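Local coordinates for ancillary protein 1 (Streptococcus pyogenes, PDB 2XI9) that serves as a pilus-presented adhesin that carries an internal thioester bond required for efficient interaction with host cells, at residues A[147-150]-A[154-157]. Sequence-based numbering, arbitrary orientation.
Sequences YAKN and SSQV
Asn150 bridges to Ser154 and Gln156 across the turn end of a beta hairpin, using both branches of its side-chain amide. The hairpin pairs strand 146-149 with strand 155-160 inside the mixed sheet of the thioester-containing part of the adhesin, and the short turn between them closes just beyond Asn150 and Ser154. With CG turned beside its own backbone N (chi1 -57°), Asn150 sends ND2 to Ser154 OG, 2.9 Å away, in a nearly straight bond (171°) that lies in the plane of the Asn150 amide. Ser154 OG is also hydrogen-bonded to Asn152 OD1 in the turn. On the other branch, Asn150 OD1 receives Gln156 NE2 at 3.0 Å. That donor sits in the carbonyl plane, although the two amides are turned 61° against each other and their side chains meet at about a right angle.

Gln156 reaches this position with an extended chain beyond CG, and its amide is gripped from elsewhere too: Asp299 takes NE2, while the backbone N atoms of Thr314 and Gln315 reach OE1. These bonds fix which way round the amide sits. In the backbone, Ala148 and Gln156 form the antiparallel hydrogen-bonded pair, with Gln156 N to Ala148 O at 2.9 Å and Ala148 N to Gln156 O at 3.0 Å. Asn150 N adds a bond to Ser154 O toward the turn.

Lys149 and Ser155 rise from the sheet face opposite Ala148 and Gln156; Ser155 OG bonds Tyr128 OH on the adjoining strand 127-130. At the far end from the turn, the Tyr147 ring has its hydroxyl held by Glu133 and Arg242. The ring carbon Tyr147 CE2 comes obliquely against the methyl Val157 CG2 at 3.8 Å.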
loop_
_atom_site.group_PDB
_atom_site.type_symbol
_atom_site.label_atom_id
_atom_site.label_comp_id
_atom_site.label_asym_id
_atom_site.label_seq_id
_atom_site.Cartn_x
_atom_site.Cartn_y
_atom_site.Cartn_z
ATOM N N TYR A 147 -5.935 -11.561 -1.145
ATOM C CA TYR A 147 -5.758 -11.569 0.294
ATOM C C TYR A 147 -4.315 -11.357 0.703
ATOM O O TYR A 147 -3.392 -11.678 -0.057
ATOM C CB TYR A 147 -6.212 -12.897 0.897
ATOM C CG TYR A 147 -7.666 -13.235 0.672
ATOM C CD1 TYR A 147 -8.071 -13.967 -0.422
ATOM C CD2 TYR A 147 -8.631 -12.865 1.613
ATOM C CE1 TYR A 147 -9.387 -14.289 -0.620
ATOM C CE2 TYR A 147 -9.967 -13.177 1.421
ATOM C CZ TYR A 147 -10.346 -13.878 0.295
ATOM O OH TYR A 147 -11.679 -14.178 0.094
ATOM N N ALA A 148 -4.130 -10.789 1.899
ATOM C CA ALA A 148 -2.827 -10.849 2.575
ATOM C C ALA A 148 -2.940 -11.655 3.847
ATOM O O ALA A 148 -3.996 -11.684 4.502
ATOM C CB ALA A 148 -2.240 -9.418 2.872
ATOM N N LYS A 149 -1.835 -12.276 4.211
ATOM C CA LYS A 149 -1.731 -13.009 5.444
ATOM C C LYS A 149 -1.283 -12.079 6.584
ATOM O O LYS A 149 -0.231 -11.418 6.502
ATOM C CB LYS A 149 -0.763 -14.171 5.286
ATOM C CG LYS A 149 -1.328 -15.278 4.381
ATOM C CD LYS A 149 -0.827 -16.612 4.765
ATOM C CE LYS A 149 -1.839 -17.366 5.619
ATOM N NZ LYS A 149 -1.156 -18.464 6.349
ATOM N N ASN A 150 -2.088 -12.023 7.647
ATOM C CA ASN A 150 -1.668 -11.392 8.911
ATOM C C ASN A 150 -0.629 -12.209 9.650
ATOM O O ASN A 150 -0.500 -13.423 9.449
ATOM C CB ASN A 150 -2.879 -11.157 9.815
ATOM C CG ASN A 150 -3.923 -10.309 9.151
ATOM O OD1 ASN A 150 -3.607 -9.340 8.437
ATOM N ND2 ASN A 150 -5.187 -10.683 9.343
ATOM N N SER A 154 -4.109 -15.507 10.118
ATOM C CA SER A 154 -5.401 -15.178 9.543
ATOM C C SER A 154 -5.184 -14.425 8.241
ATOM O O SER A 154 -4.055 -14.070 7.895
ATOM C CB SER A 154 -6.234 -14.326 10.507
ATOM O OG SER A 154 -5.586 -13.109 10.887
ATOM N N SER A 155 -6.255 -14.183 7.511
ATOM C CA SER A 155 -6.181 -13.523 6.223
ATOM C C SER A 155 -7.073 -12.266 6.266
ATOM O O SER A 155 -8.038 -12.199 7.026
ATOM C CB SER A 155 -6.666 -14.435 5.094
ATOM O OG SER A 155 -5.696 -15.452 4.754
ATOM N N GLN A 156 -6.719 -11.284 5.464
ATOM C CA GLN A 156 -7.522 -10.109 5.279
ATOM C C GLN A 156 -7.743 -9.905 3.778
ATOM O O GLN A 156 -6.829 -10.098 2.982
ATOM C CB GLN A 156 -6.839 -8.889 5.959
ATOM C CG GLN A 156 -5.937 -8.038 5.176
ATOM C CD GLN A 156 -5.481 -6.816 5.936
ATOM O OE1 GLN A 156 -5.917 -5.697 5.651
ATOM N NE2 GLN A 156 -4.612 -7.020 6.905
ATOM N N VAL A 157 -8.949 -9.505 3.409
ATOM C CA VAL A 157 -9.247 -9.031 2.064
ATOM C C VAL A 157 -8.317 -7.857 1.759
ATOM O O VAL A 157 -8.108 -6.973 2.620
ATOM C CB VAL A 157 -10.707 -8.597 1.964
ATOM C CG1 VAL A 157 -10.998 -7.884 0.625
ATOM C CG2 VAL A 157 -11.653 -9.847 2.207
#